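Local coordinates for Alpha/beta hydrolase fold protein (Marinomonas mediterranea, PDB 6CXT) that carries, in this carrier-protein part of a possible hydrolase, a pyrrole-2-carbothioate on a phosphopantetheine arm, in complex with a flavin-dependent oxidase of thiotemplated pyrrole biosynthesis, at residues L40-I45 with V51-H56. Residues are numbered along the deposited sequence; the frame is centred on the assembly and turned at random.
Sequences LLLAHI and VKIPEH
The flat group at this contact is the peptide linking V51 to K52: I45 CG2 comes at it obliquely, from one side of its plane, and reaches V51 O at 3.4 Å, while the same oxygen accepts a hydrogen bond from a water. This I45 methyl also lies 4.1 Å from V51 CB, so one branch covers both the carbonyl and the base of the valine side chain. With I45 CG1 turned anti to the carbonyl carbon (chi1 -69°), CD1 can reach I53, whereas CG2 lies over V51 and also comes near I53 CD1. I53 points its CB at the helix, and its terminal methyl is the shared apolar tip: CD1 stands 3.8 Å from I45 CD1 and also 3.8 Å from L42 CD2, with the L42 and I53 side chains crossing at about a right angle. Just beside this apolar patch, the water ties the backbones together. It donates to L42 O at 2.8 Å and to V51 O at 2.8 Å, and accepts a weak bond from I53 N. Helix 66-75 adds I73 against I45 and V51, and L72 against I53. Further along the loop, E55 forms a salt bridge with R233 of the Butyryl-CoA dehydrogenase chain. The loop that leaves helix 35-49 thus folds back along it, I53 directed at that helix and V51 packed between I45 and I73, as expected for the small helical bundle of a phosphopantetheine carrier domain.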
loop_
_atom_site.group_PDB
_atom_site.type_symbol
_atom_site.label_atom_id
_atom_site.label_comp_id
_atom_site.label_asym_id
_atom_site.label_seq_id
_atom_site.Cartn_x
_atom_site.Cartn_y
_atom_site.Cartn_z
ATOM N N LEU A 40 -12.637 -11.920 26.617
ATOM C CA LEU A 40 -12.115 -13.289 26.463
ATOM C C LEU A 40 -12.635 -14.158 27.667
ATOM O O LEU A 40 -13.036 -15.326 27.511
ATOM C CB LEU A 40 -10.575 -13.263 26.438
ATOM C CG LEU A 40 -9.961 -12.487 25.214
ATOM C CD1 LEU A 40 -8.457 -12.583 25.246
ATOM C CD2 LEU A 40 -10.519 -13.023 23.916
ATOM N N LEU A 41 -12.593 -13.560 28.858
ATOM C CA LEU A 41 -13.066 -14.271 30.065
ATOM C C LEU A 41 -14.559 -14.615 29.899
ATOM O O LEU A 41 -14.956 -15.768 30.080
ATOM C CB LEU A 41 -12.838 -13.390 31.297
ATOM C CG LEU A 41 -13.281 -14.013 32.664
ATOM C CD1 LEU A 41 -12.473 -15.267 33.009
ATOM C CD2 LEU A 41 -13.108 -12.965 33.756
ATOM N N LEU A 42 -15.383 -13.635 29.523
ATOM C CA LEU A 42 -16.793 -13.906 29.352
ATOM C C LEU A 42 -17.048 -14.979 28.322
ATOM O O LEU A 42 -18.000 -15.741 28.483
ATOM C CB LEU A 42 -17.641 -12.660 29.036
ATOM C CG LEU A 42 -17.680 -11.552 30.090
ATOM C CD1 LEU A 42 -18.589 -10.413 29.653
ATOM C CD2 LEU A 42 -18.121 -12.106 31.452
ATOM N N ALA A 43 -16.225 -15.051 27.268
ATOM C CA ALA A 43 -16.432 -16.087 26.222
ATOM C C ALA A 43 -16.074 -17.459 26.789
ATOM O O ALA A 43 -16.813 -18.426 26.597
ATOM C CB ALA A 43 -15.598 -15.782 24.951
ATOM N N HIS A 44 -14.951 -17.520 27.507
ATOM C CA HIS A 44 -14.511 -18.749 28.180
ATOM C C HIS A 44 -15.600 -19.267 29.121
ATOM O O HIS A 44 -15.940 -20.444 29.082
ATOM C CB HIS A 44 -13.236 -18.486 28.955
ATOM C CG HIS A 44 -12.874 -19.581 29.913
ATOM N ND1 HIS A 44 -13.362 -19.634 31.204
ATOM C CD2 HIS A 44 -12.081 -20.669 29.765
ATOM C CE1 HIS A 44 -12.874 -20.702 31.814
ATOM N NE2 HIS A 44 -12.087 -21.341 30.966
ATOM N N ILE A 45 -16.159 -18.364 29.925
ATOM C CA ILE A 45 -17.211 -18.713 30.910
ATOM C C ILE A 45 -18.415 -19.282 30.197
ATOM O O ILE A 45 -18.959 -20.317 30.611
ATOM C CB ILE A 45 -17.561 -17.515 31.827
ATOM C CG1 ILE A 45 -16.370 -17.248 32.751
ATOM C CG2 ILE A 45 -18.885 -17.711 32.591
ATOM C CD1 ILE A 45 -16.366 -15.898 33.456
ATOM N N VAL A 51 -22.646 -20.464 30.994
ATOM C CA VAL A 51 -23.175 -19.299 31.692
ATOM C C VAL A 51 -22.823 -17.998 30.933
ATOM O O VAL A 51 -21.649 -17.733 30.647
ATOM C CB VAL A 51 -22.616 -19.244 33.154
ATOM C CG1 VAL A 51 -22.956 -17.934 33.859
ATOM C CG2 VAL A 51 -23.110 -20.422 33.987
ATOM N N LYS A 52 -23.857 -17.205 30.664
ATOM C CA LYS A 52 -23.768 -15.881 30.046
ATOM C C LYS A 52 -24.063 -14.847 31.113
ATOM O O LYS A 52 -25.231 -14.591 31.427
ATOM C CB LYS A 52 -24.797 -15.720 28.910
ATOM C CG LYS A 52 -24.750 -16.801 27.838
ATOM C CD LYS A 52 -25.508 -16.418 26.573
ATOM C CE LYS A 52 -24.688 -15.475 25.695
ATOM N NZ LYS A 52 -24.999 -15.624 24.243
ATOM N N ILE A 53 -23.009 -14.251 31.667
ATOM C CA ILE A 53 -23.148 -13.262 32.738
ATOM C C ILE A 53 -23.994 -12.020 32.381
ATOM O O ILE A 53 -23.583 -11.215 31.543
ATOM C CB ILE A 53 -21.784 -12.908 33.356
ATOM C CG1 ILE A 53 -21.152 -14.216 33.881
ATOM C CG2 ILE A 53 -21.977 -11.864 34.448
ATOM C CD1 ILE A 53 -19.692 -14.167 34.256
ATOM N N PRO A 54 -25.177 -11.857 33.030
ATOM C CA PRO A 54 -26.034 -10.682 32.751
ATOM C C PRO A 54 -25.276 -9.391 33.033
ATOM O O PRO A 54 -24.335 -9.411 33.855
ATOM C CB PRO A 54 -27.190 -10.839 33.751
ATOM C CG PRO A 54 -27.209 -12.292 34.077
ATOM C CD PRO A 54 -25.771 -12.713 34.080
ATOM N N GLU A 55 -25.676 -8.299 32.367
ATOM C CA GLU A 55 -24.964 -7.022 32.468
ATOM C C GLU A 55 -24.963 -6.501 33.902
ATOM O O GLU A 55 -23.931 -6.018 34.397
ATOM C CB GLU A 55 -25.528 -5.983 31.471
ATOM C CG GLU A 55 -24.772 -4.642 31.413
ATOM C CD GLU A 55 -23.290 -4.744 30.969
ATOM O OE1 GLU A 55 -22.423 -4.052 31.550
ATOM O OE2 GLU A 55 -22.974 -5.515 30.038
ATOM N N HIS A 56 -26.104 -6.636 34.577
ATOM C CA HIS A 56 -26.244 -6.184 35.956
ATOM C C HIS A 56 -25.141 -6.790 36.849
ATOM O O HIS A 56 -24.711 -6.165 37.830
ATOM C CB HIS A 56 -27.650 -6.532 36.480
ATOM C CG HIS A 56 -27.953 -5.976 37.842
ATOM N ND1 HIS A 56 -27.686 -6.666 39.008
ATOM C CD2 HIS A 56 -28.504 -4.798 38.223
ATOM C CE1 HIS A 56 -28.051 -5.935 40.047
ATOM N NE2 HIS A 56 -28.548 -4.795 39.597
HETATM O O HOH W 1 -20.370 -15.385 29.985
#